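Local coordinates for protein 3-oxosteroid 1-dehydrogenase (Sterolibacterium denitrificans, PDB 7P18) that probably catalyses the FAD-dependent Δ1-dehydrogenation of 3-oxosteroids, placing a C1–C2 double bond in the steroid A ring and passing the electrons to an acceptor, at residues A[346-351]-A[355-360]; A[371-374]-A[379-382]; A[383-388]-A[395-400]; A[456-461]-A[476-481]; A[494-499]-A[534-539]. All coordinates share one frame; numbering follows the deposited sequence.

Contact 1. Residues A[346-351]-A[355-360]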
# COMPACT_ATOMS: atom_id res chain seq x y z
N CYS A 346 -9.47 21.84 -1.71
CA CYS A 346 -8.14 21.65 -2.38
C CYS A 346 -8.36 21.27 -3.83
O CYS A 346 -9.33 20.54 -4.13
CB CYS A 346 -7.29 20.65 -1.65
SG CYS A 346 -7.88 18.93 -1.74
N ILE A 347 -7.51 21.77 -4.73
CA ILE A 347 -7.60 21.41 -6.17
C ILE A 347 -6.22 20.97 -6.65
O ILE A 347 -5.23 21.41 -6.07
CB ILE A 347 -8.19 22.53 -7.05
CG1 ILE A 347 -7.41 23.84 -6.97
CG2 ILE A 347 -9.66 22.73 -6.73
CD1 ILE A 347 -7.78 24.78 -8.12
N VAL A 348 -6.21 20.12 -7.68
CA VAL A 348 -4.94 19.71 -8.34
C VAL A 348 -4.93 20.31 -9.72
O VAL A 348 -5.88 20.13 -10.47
CB VAL A 348 -4.83 18.17 -8.35
CG1 VAL A 348 -3.70 17.70 -9.25
CG2 VAL A 348 -4.66 17.69 -6.91
N VAL A 349 -3.80 20.95 -10.07
CA VAL A 349 -3.64 21.59 -11.40
C VAL A 349 -2.31 21.16 -12.01
O VAL A 349 -1.37 20.81 -11.26
CB VAL A 349 -3.74 23.12 -11.31
CG1 VAL A 349 -5.11 23.53 -10.81
CG2 VAL A 349 -2.61 23.70 -10.46
N ASN A 350 -2.27 21.23 -13.34
CA ASN A 350 -1.04 21.12 -14.17
C ASN A 350 -0.40 22.51 -14.27
O ASN A 350 -0.86 23.44 -13.59
CB ASN A 350 -1.34 20.49 -15.54
CG ASN A 350 -2.31 21.28 -16.39
OD1 ASN A 350 -2.52 22.47 -16.17
ND2 ASN A 350 -2.89 20.65 -17.40
N GLY A 351 0.66 22.64 -15.07
CA GLY A 351 1.43 23.89 -15.20
C GLY A 351 0.63 24.98 -15.90
O GLY A 351 1.00 26.15 -15.75
N ARG A 355 -7.36 21.94 -13.93
CA ARG A 355 -7.66 20.62 -13.32
C ARG A 355 -7.69 19.54 -14.40
O ARG A 355 -8.08 19.86 -15.55
CB ARG A 355 -8.98 20.66 -12.53
CG ARG A 355 -8.90 21.53 -11.29
CD ARG A 355 -10.27 21.63 -10.61
NE ARG A 355 -10.74 20.34 -10.13
CZ ARG A 355 -11.92 19.78 -10.41
NH1 ARG A 355 -12.81 20.40 -11.17
NH2 ARG A 355 -12.22 18.59 -9.92
N PHE A 356 -7.35 18.29 -14.06
CA PHE A 356 -7.34 17.17 -15.06
C PHE A 356 -7.86 15.87 -14.46
O PHE A 356 -8.02 14.87 -15.24
CB PHE A 356 -5.95 16.96 -15.65
CG PHE A 356 -4.85 16.68 -14.66
CD1 PHE A 356 -4.57 15.39 -14.27
CD2 PHE A 356 -4.12 17.71 -14.09
CE1 PHE A 356 -3.59 15.15 -13.33
CE2 PHE A 356 -3.15 17.47 -13.14
CZ PHE A 356 -2.88 16.17 -12.76
N ILE A 357 -8.10 15.86 -13.14
CA ILE A 357 -8.48 14.64 -12.39
C ILE A 357 -9.40 15.02 -11.23
O ILE A 357 -9.11 15.99 -10.52
CB ILE A 357 -7.23 13.87 -11.91
CG1 ILE A 357 -7.57 12.53 -11.26
CG2 ILE A 357 -6.32 14.70 -10.99
CD1 ILE A 357 -8.24 11.52 -12.17
N ASN A 358 -10.40 14.17 -10.99
CA ASN A 358 -11.12 14.10 -9.70
C ASN A 358 -10.10 14.04 -8.58
O ASN A 358 -9.38 13.02 -8.47
CB ASN A 358 -12.13 12.95 -9.67
CG ASN A 358 -12.84 12.79 -8.33
OD1 ASN A 358 -12.67 13.60 -7.42
ND2 ASN A 358 -13.65 11.75 -8.21
N GLU A 359 -10.01 15.06 -7.72
CA GLU A 359 -9.00 15.06 -6.64
C GLU A 359 -9.23 13.90 -5.67
O GLU A 359 -8.27 13.46 -5.06
CB GLU A 359 -8.99 16.35 -5.82
CG GLU A 359 -8.44 17.55 -6.57
CD GLU A 359 -9.35 18.22 -7.58
OE1 GLU A 359 -10.58 17.87 -7.63
OE2 GLU A 359 -8.84 19.05 -8.33
N ALA A 360 -10.48 13.44 -5.51
CA ALA A 360 -10.84 12.28 -4.69
C ALA A 360 -10.63 10.95 -5.44
O ALA A 360 -10.97 9.94 -4.87
CB ALA A 360 -12.29 12.40 -4.24
O HOH W 1 -7.32 18.02 -11.25
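Arg-355 opens the returning arm by laying its CA against the carbonyl of strand residue Val-348, a CA-H...O contact of 3.4 Å from CA to Val-348 O. Its side chain runs past Ile-347, bends at chi3 (63°) and forms a side-on salt bridge with Glu-359, NE to OE2 and NH2 to OE1; NH2 has a second salt bridge, to Asp-453. The ring of Phe-356 turns its edge to the Val-349–Asn-350 peptide, while CZ lies 3.9 Å from Val-348 CG1. One water accepts from Phe-356 N and lies within bonding distance of Val-348 O and Ile-357 O, bridging the two arms. Glu-359 then closes the contact: Val-348 N gives OE2 a nearly straight bond (2.9 Å, 170°) on the anti lone pair, the syn one being taken by Arg-355 NE. Strand 347-349 pairs with 383-387, helix 363-377 receives Ile-357, and helix 434-450 lies against Ile-347 and Arg-355.

Contact 2. Residues A[371-374]-A[379-382]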
# COMPACT_ATOMS: atom_id res chain seq x y z
N TYR A 371 0.11 10.96 -15.65
CA TYR A 371 0.85 10.56 -16.88
C TYR A 371 0.01 10.88 -18.10
O TYR A 371 0.55 11.37 -19.12
CB TYR A 371 1.31 9.10 -16.81
CG TYR A 371 2.54 8.87 -15.99
CD1 TYR A 371 3.80 9.26 -16.44
CD2 TYR A 371 2.47 8.33 -14.72
CE1 TYR A 371 4.94 9.06 -15.68
CE2 TYR A 371 3.60 8.10 -13.95
CZ TYR A 371 4.84 8.51 -14.42
OH TYR A 371 5.92 8.27 -13.65
N GLU A 372 -1.29 10.64 -18.05
CA GLU A 372 -2.17 10.88 -19.21
C GLU A 372 -2.18 12.38 -19.52
O GLU A 372 -2.03 12.74 -20.73
CB GLU A 372 -3.58 10.35 -18.96
CG GLU A 372 -4.44 10.30 -20.20
CD GLU A 372 -5.05 11.60 -20.68
OE1 GLU A 372 -5.13 12.57 -19.85
OE2 GLU A 372 -5.43 11.66 -21.89
N ASN A 373 -2.34 13.24 -18.52
CA ASN A 373 -2.34 14.71 -18.78
C ASN A 373 -0.92 15.19 -19.17
O ASN A 373 -0.83 16.09 -20.00
CB ASN A 373 -2.88 15.51 -17.62
CG ASN A 373 -3.06 16.95 -18.02
OD1 ASN A 373 -2.22 17.78 -17.71
ND2 ASN A 373 -4.11 17.23 -18.77
N HIS A 374 0.13 14.62 -18.61
CA HIS A 374 1.54 15.05 -18.86
C HIS A 374 1.85 14.86 -20.35
O HIS A 374 2.53 15.71 -20.91
CB HIS A 374 2.49 14.31 -17.94
CG HIS A 374 3.89 14.81 -18.00
ND1 HIS A 374 4.23 16.05 -17.51
CD2 HIS A 374 5.01 14.26 -18.49
CE1 HIS A 374 5.51 16.25 -17.70
NE2 HIS A 374 6.03 15.17 -18.26
N SER A 379 3.17 19.18 -18.44
CA SER A 379 3.38 19.78 -17.11
C SER A 379 2.41 19.21 -16.07
O SER A 379 1.84 20.00 -15.33
CB SER A 379 3.24 21.31 -17.20
OG SER A 379 1.95 21.63 -17.71
N ALA A 380 2.27 17.89 -15.97
CA ALA A 380 1.42 17.24 -14.93
C ALA A 380 2.20 16.21 -14.11
O ALA A 380 1.62 15.67 -13.19
CB ALA A 380 0.21 16.66 -15.59
N VAL A 381 3.46 15.92 -14.44
CA VAL A 381 4.33 15.12 -13.54
C VAL A 381 5.56 15.95 -13.25
O VAL A 381 6.34 16.13 -14.18
CB VAL A 381 4.72 13.78 -14.20
CG1 VAL A 381 5.65 12.98 -13.32
CG2 VAL A 381 3.48 12.97 -14.57
N PRO A 382 5.74 16.54 -12.03
CA PRO A 382 4.71 16.57 -10.98
C PRO A 382 3.57 17.53 -11.30
O PRO A 382 3.59 18.23 -12.29
CB PRO A 382 5.46 17.07 -9.75
CG PRO A 382 6.56 17.93 -10.33
CD PRO A 382 6.96 17.23 -11.61
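His-374 lays one face of its imidazole over Val-381, whose CB stands 4.1 Å from the ring centroid and 14° off the ring normal, a CH-pi contact. The ring swings out from the helix with CG opposite the backbone N (chi1 -172°), which carries ND1 over to the chain that returns after the helix. There Ala-380 N donates to ND1 at 3.1 Å, with an angle of 163° at the hydrogen and the donor in the ring plane. ND1 is therefore an acceptor here, and this bond, together with the valine under the face, fixes the rotation of the ring. Val-381 also uses CG2: it packs 3.8 Å from His-374 CB and reaches over one face of Tyr-371, toward the rim, 4.2 Å from CD1. The phenol end of Tyr-371 is tied elsewhere, to Pro-287 O. On the other flank the methyl CB of Ala-380 sits 3.4 Å from Asn-373 OD1, an oxygen that accepts from Ser-377 OG and from Asn-350 ND2. Side chain to backbone, the histidine thus ties the last turns of helix 363-377 to the chain that enters strand 383-387 after the cis peptide before Pro-382, a short helix-to-strand connection leading into the antiparallel sheet.

Contact 3. Residues A[383-388]-A[395-400]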
# COMPACT_ATOMS: atom_id res chain seq x y z
N ALA A 383 2.54 17.49 -10.44
CA ALA A 383 1.37 18.39 -10.48
C ALA A 383 1.33 19.15 -9.15
O ALA A 383 2.26 18.99 -8.37
CB ALA A 383 0.10 17.59 -10.73
N TRP A 384 0.35 20.03 -8.99
CA TRP A 384 0.32 21.03 -7.89
C TRP A 384 -1.01 20.91 -7.16
O TRP A 384 -2.07 20.98 -7.82
CB TRP A 384 0.57 22.44 -8.41
CG TRP A 384 1.97 22.57 -8.91
CD1 TRP A 384 2.38 22.40 -10.20
CD2 TRP A 384 3.16 22.72 -8.11
NE1 TRP A 384 3.75 22.49 -10.26
CE2 TRP A 384 4.25 22.70 -9.01
CE3 TRP A 384 3.41 22.94 -6.76
CZ2 TRP A 384 5.55 22.85 -8.58
CZ3 TRP A 384 4.71 23.06 -6.32
CH2 TRP A 384 5.77 23.01 -7.23
N LEU A 385 -0.91 20.84 -5.84
CA LEU A 385 -2.11 20.84 -4.97
C LEU A 385 -2.22 22.23 -4.33
O LEU A 385 -1.22 22.67 -3.78
CB LEU A 385 -1.95 19.75 -3.92
CG LEU A 385 -3.09 19.70 -2.91
CD1 LEU A 385 -4.25 19.00 -3.54
CD2 LEU A 385 -2.63 19.02 -1.65
N ILE A 386 -3.38 22.87 -4.48
CA ILE A 386 -3.65 24.28 -4.06
C ILE A 386 -4.78 24.28 -3.02
O ILE A 386 -5.80 23.59 -3.22
CB ILE A 386 -4.03 25.13 -5.27
CG1 ILE A 386 -3.09 24.91 -6.46
CG2 ILE A 386 -4.14 26.59 -4.85
CD1 ILE A 386 -1.69 25.46 -6.25
N PHE A 387 -4.59 24.99 -1.91
CA PHE A 387 -5.68 25.22 -0.92
C PHE A 387 -5.43 26.55 -0.18
O PHE A 387 -4.35 27.17 -0.38
CB PHE A 387 -5.78 24.04 0.04
CG PHE A 387 -4.52 23.64 0.76
CD1 PHE A 387 -4.13 24.26 1.94
CD2 PHE A 387 -3.74 22.60 0.26
CE1 PHE A 387 -2.99 23.86 2.62
CE2 PHE A 387 -2.60 22.22 0.94
CZ PHE A 387 -2.21 22.85 2.11
N ASP A 388 -6.41 26.99 0.63
CA ASP A 388 -6.36 28.32 1.29
C ASP A 388 -6.09 28.17 2.77
O ASP A 388 -5.86 27.05 3.27
CB ASP A 388 -7.62 29.14 0.98
CG ASP A 388 -8.87 28.75 1.74
OD1 ASP A 388 -8.80 27.82 2.54
OD2 ASP A 388 -9.91 29.38 1.47
N TYR A 395 -7.19 21.02 8.32
CA TYR A 395 -6.98 19.67 7.73
C TYR A 395 -5.51 19.31 7.65
O TYR A 395 -4.68 20.18 7.48
CB TYR A 395 -7.58 19.62 6.33
CG TYR A 395 -9.06 19.89 6.27
CD1 TYR A 395 -9.94 19.24 7.12
CD2 TYR A 395 -9.58 20.75 5.33
CE1 TYR A 395 -11.32 19.46 7.04
CE2 TYR A 395 -10.95 20.99 5.25
CZ TYR A 395 -11.81 20.34 6.11
OH TYR A 395 -13.16 20.56 6.01
N PRO A 396 -5.18 18.00 7.74
CA PRO A 396 -3.82 17.53 7.50
C PRO A 396 -3.62 17.46 5.98
O PRO A 396 -4.60 17.46 5.24
CB PRO A 396 -3.80 16.15 8.16
CG PRO A 396 -5.19 15.65 8.00
CD PRO A 396 -6.10 16.88 7.99
N MET A 397 -2.36 17.40 5.55
CA MET A 397 -2.01 17.10 4.14
C MET A 397 -0.60 16.48 4.13
O MET A 397 0.39 17.22 4.19
CB MET A 397 -2.08 18.34 3.26
CG MET A 397 -1.96 18.02 1.76
SD MET A 397 -3.17 16.86 1.11
CE MET A 397 -4.70 17.78 1.29
N GLY A 398 -0.54 15.16 4.09
CA GLY A 398 0.70 14.39 4.26
C GLY A 398 1.44 14.82 5.51
O GLY A 398 0.88 14.76 6.60
N PRO A 399 2.69 15.33 5.40
CA PRO A 399 3.43 15.75 6.58
C PRO A 399 2.84 16.98 7.29
O PRO A 399 3.20 17.18 8.41
CB PRO A 399 4.83 16.07 6.04
CG PRO A 399 4.56 16.50 4.61
CD PRO A 399 3.45 15.59 4.15
N LEU A 400 1.98 17.76 6.66
CA LEU A 400 1.36 18.95 7.33
C LEU A 400 0.22 18.47 8.23
O LEU A 400 -0.70 17.82 7.72
CB LEU A 400 0.80 19.94 6.32
CG LEU A 400 1.80 20.67 5.46
CD1 LEU A 400 1.07 21.76 4.67
CD2 LEU A 400 2.89 21.29 6.31
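Strand 383-387 and the turn segment 395-400 keep their backbones well apart, the nearest CA atoms being those of Leu-385 and Met-397 at 9.8 Å, and no hydrogen bond joins them. Side chains span the distance. Leu-385 and Met-397 reach toward each other tip to tip: CD2 of the leucine lies 3.5 Å from Met-397 SD and 3.8 Å from Met-397 CE. Met-397 holds CG opposite its backbone N (chi1 -170°) but bends at both chi2 and chi3, so that its thioether curls round the leucine methyl. Next along the same face of the strand, Phe-387 touches Met-397 CG through CE2, at 4.3 Å, and meets Leu-400 CD1 at the ring edge, 4.3 Å from CZ. The helix 389-394 links the two segments and begins at Asp-388, its N-cap, whose OD1 accepts from Phe-391 N; the chain then curls back toward the strand through a type II' beta turn from Met-397 to Leu-400. That turn is closed by a reciprocal pair of backbone bonds, Leu-400 N to Met-397 O at 3.0 Å and Met-397 N to Leu-400 O at 2.8 Å, which hold Met-397 and Leu-400 side by side as they face the strand. Strand 383-387 lies between 347-349 and 486-502 in an antiparallel sheet. Met-489 of strand 486-502 and Phe-391 of the helix also pack on Met-397.

Contact 4. Residues A[456-461]-A[476-481]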
# COMPACT_ATOMS: atom_id res chain seq x y z
N PHE A 456 -15.15 16.96 -13.15
CA PHE A 456 -14.68 15.61 -12.71
C PHE A 456 -15.55 14.98 -11.61
O PHE A 456 -15.14 13.91 -11.11
CB PHE A 456 -13.21 15.73 -12.31
CG PHE A 456 -12.34 16.23 -13.44
CD1 PHE A 456 -12.12 15.44 -14.56
CD2 PHE A 456 -11.83 17.52 -13.42
CE1 PHE A 456 -11.37 15.92 -15.62
CE2 PHE A 456 -11.07 18.01 -14.47
CZ PHE A 456 -10.82 17.19 -15.56
N ASP A 457 -16.67 15.59 -11.24
CA ASP A 457 -17.67 15.01 -10.30
C ASP A 457 -17.04 14.60 -8.97
O ASP A 457 -17.50 13.60 -8.36
CB ASP A 457 -18.43 13.85 -10.97
CG ASP A 457 -19.74 13.51 -10.26
OD1 ASP A 457 -20.38 14.46 -9.73
OD2 ASP A 457 -20.07 12.32 -10.20
N LYS A 458 -16.08 15.38 -8.42
CA LYS A 458 -15.56 15.10 -7.06
C LYS A 458 -16.74 15.03 -6.07
O LYS A 458 -17.63 15.91 -6.15
CB LYS A 458 -14.56 16.14 -6.57
CG LYS A 458 -13.86 15.74 -5.29
CD LYS A 458 -13.00 16.85 -4.71
CE LYS A 458 -12.25 16.37 -3.51
NZ LYS A 458 -11.68 17.47 -2.70
N GLY A 459 -16.78 13.99 -5.23
CA GLY A 459 -17.83 13.80 -4.20
C GLY A 459 -19.10 13.20 -4.78
O GLY A 459 -20.11 13.13 -4.02
N GLY A 460 -19.09 12.72 -6.02
CA GLY A 460 -20.28 12.18 -6.71
C GLY A 460 -20.63 10.74 -6.34
O GLY A 460 -21.59 10.19 -6.91
N ASN A 461 -19.89 10.10 -5.45
CA ASN A 461 -20.17 8.72 -5.02
C ASN A 461 -19.70 8.53 -3.59
O ASN A 461 -18.96 9.38 -3.12
CB ASN A 461 -19.52 7.72 -5.99
CG ASN A 461 -18.02 7.77 -5.89
OD1 ASN A 461 -17.43 7.30 -4.92
ND2 ASN A 461 -17.40 8.39 -6.87
N PRO A 476 -19.52 17.07 0.76
CA PRO A 476 -18.49 17.11 1.79
C PRO A 476 -17.07 17.18 1.20
O PRO A 476 -16.14 17.29 1.96
CB PRO A 476 -18.65 15.80 2.57
CG PRO A 476 -19.29 14.87 1.57
CD PRO A 476 -20.14 15.74 0.66
N CYS A 477 -16.96 17.05 -0.12
CA CYS A 477 -15.65 17.09 -0.84
C CYS A 477 -15.38 18.47 -1.46
O CYS A 477 -14.26 18.64 -2.04
CB CYS A 477 -15.62 16.03 -1.96
SG CYS A 477 -15.70 14.34 -1.32
N LEU A 478 -16.34 19.41 -1.44
CA LEU A 478 -16.17 20.69 -2.18
C LEU A 478 -16.37 21.88 -1.22
O LEU A 478 -17.42 21.93 -0.54
CB LEU A 478 -17.16 20.78 -3.34
CG LEU A 478 -16.97 19.80 -4.49
CD1 LEU A 478 -18.10 19.94 -5.49
CD2 LEU A 478 -15.61 20.00 -5.17
N ALA A 479 -15.40 22.79 -1.14
CA ALA A 479 -15.54 24.07 -0.38
C ALA A 479 -14.86 25.18 -1.15
O ALA A 479 -13.96 24.94 -1.97
CB ALA A 479 -15.02 23.96 1.05
N PRO A 480 -15.26 26.45 -0.91
CA PRO A 480 -14.58 27.59 -1.52
C PRO A 480 -13.10 27.72 -1.18
O PRO A 480 -12.68 27.34 -0.11
CB PRO A 480 -15.31 28.83 -0.94
CG PRO A 480 -16.65 28.31 -0.48
CD PRO A 480 -16.41 26.87 -0.08
N ILE A 481 -12.35 28.30 -2.11
CA ILE A 481 -10.93 28.70 -1.94
C ILE A 481 -10.91 30.23 -2.04
O ILE A 481 -11.18 30.74 -3.15
CB ILE A 481 -10.05 28.02 -3.00
CG1 ILE A 481 -10.07 26.50 -2.86
CG2 ILE A 481 -8.64 28.60 -2.92
CD1 ILE A 481 -9.58 25.77 -4.11
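Lys-458 stretches all four torsions out, starting with CG opposite the backbone N (chi1 -170°), and this straight chain carries its ammonium across to the carbonyl of Cys-477. NZ donates to Cys-477 O at 2.9 Å, in the carbonyl plane, with an angle of 146° at the oxygen. On the way the methylenes run alongside the cysteine: CE is 3.7 Å from Cys-477 CB, and CG lies nearly as close to the same carbon. Leu-478 brings CD2 to 4.1 Å from Lys-458 CD. The ammonium is buried and shared, for it also donates to Arg-341 O and, weakly, to Leu-343 O; backbone oxygens thus accept its N-H bonds, and together they would probably stabilise the positive charge. The lysine occupies the second place of a type II beta turn, Asp-457 to Gly-460, closed by Gly-460 N to Asp-457 O at 3.0 Å. Gly-459, third in the turn at positive phi (82°), brings bare backbone up to Cys-477, whose SG lies 3.6 Å from Gly-459 CA. Both segments are loops flanking helix 462-466, one entering it and the other leading on toward strand 486-502. Asn-475 ND2 donates to Lys-458 O and so ties the turn to the returning loop.

Contact 5. Residues A[494-499]-A[534-539]. With FAD (flavin-adenine dinucleotide), chain C.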
# COMPACT_ATOMS: atom_id res chain seq x y z
N GLY A 494 4.28 9.36 -7.37
CA GLY A 494 4.82 8.36 -6.45
C GLY A 494 4.21 6.98 -6.65
O GLY A 494 3.43 6.78 -7.58
N ASP A 495 4.61 6.06 -5.79
CA ASP A 495 4.17 4.65 -5.81
C ASP A 495 4.32 4.08 -4.41
O ASP A 495 5.07 4.60 -3.59
CB ASP A 495 4.97 3.84 -6.84
CG ASP A 495 6.42 3.69 -6.44
OD1 ASP A 495 6.69 2.95 -5.46
OD2 ASP A 495 7.25 4.44 -7.03
N ILE A 496 3.60 3.00 -4.17
CA ILE A 496 3.72 2.11 -3.01
C ILE A 496 4.27 0.75 -3.46
O ILE A 496 4.11 -0.22 -2.71
CB ILE A 496 2.35 2.05 -2.28
CG1 ILE A 496 1.24 1.44 -3.14
CG2 ILE A 496 1.99 3.45 -1.82
CD1 ILE A 496 -0.14 1.41 -2.44
N GLY A 497 4.99 0.73 -4.56
CA GLY A 497 5.54 -0.52 -5.15
C GLY A 497 5.21 -0.60 -6.63
O GLY A 497 4.30 0.09 -7.07
N THR A 498 5.92 -1.45 -7.37
CA THR A 498 5.56 -1.82 -8.74
C THR A 498 4.43 -2.87 -8.71
O THR A 498 4.26 -3.58 -7.69
CB THR A 498 6.83 -2.24 -9.50
OG1 THR A 498 7.49 -3.16 -8.63
CG2 THR A 498 7.68 -1.03 -9.78
N LYS A 499 3.66 -2.94 -9.78
CA LYS A 499 2.40 -3.72 -9.89
C LYS A 499 2.58 -4.95 -10.79
O LYS A 499 1.80 -5.93 -10.64
CB LYS A 499 1.34 -2.80 -10.51
CG LYS A 499 -0.11 -3.24 -10.38
CD LYS A 499 -1.08 -2.35 -11.15
CE LYS A 499 -2.48 -2.29 -10.57
NZ LYS A 499 -3.08 -3.64 -10.35
N LYS A 534 -4.81 -4.00 -14.17
CA LYS A 534 -4.45 -2.55 -14.10
C LYS A 534 -5.39 -1.83 -13.14
O LYS A 534 -5.63 -0.65 -13.32
CB LYS A 534 -4.49 -1.99 -15.52
CG LYS A 534 -3.47 -2.60 -16.45
CD LYS A 534 -3.62 -2.15 -17.88
CE LYS A 534 -2.64 -2.80 -18.82
NZ LYS A 534 -2.87 -2.26 -20.18
N ALA A 535 -5.88 -2.53 -12.11
CA ALA A 535 -6.93 -2.00 -11.23
C ALA A 535 -6.54 -2.17 -9.77
O ALA A 535 -5.55 -2.82 -9.45
CB ALA A 535 -8.25 -2.64 -11.55
N TYR A 536 -7.31 -1.53 -8.91
CA TYR A 536 -7.13 -1.56 -7.45
C TYR A 536 -8.53 -1.57 -6.85
O TYR A 536 -9.22 -0.56 -6.92
CB TYR A 536 -6.37 -0.31 -7.03
CG TYR A 536 -5.67 -0.37 -5.71
CD1 TYR A 536 -6.33 -0.59 -4.51
CD2 TYR A 536 -4.32 -0.05 -5.65
CE1 TYR A 536 -5.64 -0.62 -3.29
CE2 TYR A 536 -3.62 -0.03 -4.46
CZ TYR A 536 -4.27 -0.36 -3.28
OH TYR A 536 -3.51 -0.35 -2.14
N PRO A 537 -9.04 -2.75 -6.44
CA PRO A 537 -10.48 -2.92 -6.21
C PRO A 537 -11.05 -2.19 -4.99
O PRO A 537 -12.23 -1.80 -4.99
CB PRO A 537 -10.62 -4.43 -6.05
CG PRO A 537 -9.28 -4.88 -5.54
CD PRO A 537 -8.31 -4.02 -6.33
N GLY A 538 -10.21 -2.02 -3.98
CA GLY A 538 -10.56 -1.44 -2.69
C GLY A 538 -9.35 -1.43 -1.79
O GLY A 538 -8.31 -2.04 -2.15
N ALA A 539 -9.47 -0.78 -0.64
CA ALA A 539 -8.38 -0.76 0.35
C ALA A 539 -8.01 -2.20 0.71
O ALA A 539 -8.93 -3.00 1.05
CB ALA A 539 -8.79 0.08 1.53
PA FAD C . 7.23 -5.96 0.93
O1A FAD C . 6.18 -5.80 1.97
O2A FAD C . 7.96 -4.68 0.63
O5B FAD C . 8.23 -7.08 1.43
C5B FAD C . 9.34 -7.46 0.58
C4B FAD C . 10.51 -7.78 1.46
O4B FAD C . 11.51 -8.48 0.67
C3B FAD C . 11.23 -6.57 2.09
O3B FAD C . 11.40 -6.74 3.49
C2B FAD C . 12.56 -6.51 1.33
O2B FAD C . 13.59 -5.86 2.07
C1B FAD C . 12.78 -7.98 0.99
N9A FAD C . 13.70 -8.22 -0.12
C8A FAD C . 13.92 -7.47 -1.24
N7A FAD C . 14.91 -7.94 -1.99
C5A FAD C . 15.33 -9.09 -1.34
C6A FAD C . 16.33 -10.04 -1.63
N6A FAD C . 17.18 -9.95 -2.66
N1A FAD C . 16.48 -11.06 -0.76
C2A FAD C . 15.67 -11.12 0.30
N3A FAD C . 14.74 -10.25 0.72
C4A FAD C . 14.60 -9.26 -0.18
N1 FAD C . -1.52 -2.08 0.31
C2 FAD C . -2.66 -2.65 0.75
O2 FAD C . -3.18 -3.60 0.13
N3 FAD C . -3.26 -2.25 1.88
C4 FAD C . -2.92 -1.07 2.51
O4 FAD C . -3.44 -0.82 3.59
C4X FAD C . -1.75 -0.41 2.07
N5 FAD C . -1.37 0.71 2.67
C5X FAD C . -0.18 1.28 2.27
C6 FAD C . 0.30 2.42 2.96
C7 FAD C . 1.55 2.96 2.69
C7M FAD C . 2.06 4.16 3.46
C8 FAD C . 2.37 2.32 1.75
C8M FAD C . 3.76 2.86 1.45
C9 FAD C . 1.88 1.26 1.01
C9A FAD C . 0.63 0.68 1.28
N10 FAD C . 0.11 -0.41 0.56
C10 FAD C . -1.08 -1.01 0.95
C1' FAD C . 0.94 -1.11 -0.43
C2' FAD C . 1.63 -2.32 0.23
O2' FAD C . 2.36 -1.97 1.40
C3' FAD C . 2.55 -3.08 -0.74
O3' FAD C . 1.99 -3.16 -2.05
C4' FAD C . 2.89 -4.45 -0.20
O4' FAD C . 3.41 -4.29 1.11
C5' FAD C . 3.87 -5.23 -1.05
O5' FAD C . 4.15 -6.45 -0.33
P FAD C . 5.33 -7.40 -0.79
O1P FAD C . 5.29 -8.48 0.20
O2P FAD C . 5.32 -7.66 -2.23
O3P FAD C . 6.67 -6.50 -0.49
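A buried lysine, Lys-499, reaches across from the chain beyond the corner at Ile-496 and Gly-497 to the backbone of the steroid-binding loop: NZ donates to Ala-535 O at 2.8 Å, tilted 16° from the carbonyl plane, and also to Gly-533 O. A bend at chi4 (-52°) after an otherwise extended chain turns the ammonium onto these oxygens. At the other end of the contact Ile-496 CD1 meets the edge of the Tyr-536 ring, 4.3 Å from CE2, and lies 3.4 Å from the ribityl carbon C1' of FAD. Both residues belong to the FAD pocket of this Rossmann-fold flavoenzyme. At the corner itself, Asp-495 OD1 accepts from Gly-497 N in an Asx turn. Tyr-536 OH is 3.6 Å from FAD N1, and its hydrogen bond is to the ketone-bearing product, at ANB O1. The isoleucine CB and CG2 pack against the flavin benzenoid ring, CB being 3.4 Å from FAD C9.

How the contacts relate
Contacts 1, 2 and 3 follow one another along the chain. Contacts 1 and 3 share a sheet: Ile-347 O lies 2.8 Å from Ile-386 N, a probable hydrogen bond between strands 347-349 and 383-387. Contact 2 meets contact 1 through Gly-351 N and Ser-379 O, 2.9 Å apart and probably bonded, and precedes contact 3 directly in sequence. Contact 4 packs on contact 1, Phe-456 CZ coming 3.4 Å from Phe-356 C, and touches contact 3 at Asp-388. Contact 5, at the flavin and steroid, touches none of the others; its nearest atoms are about 7 Å from contact 2, with centres about 18 Å apart (about 23 Å to contact 4), and strand 486-502 joins it to the shared sheet.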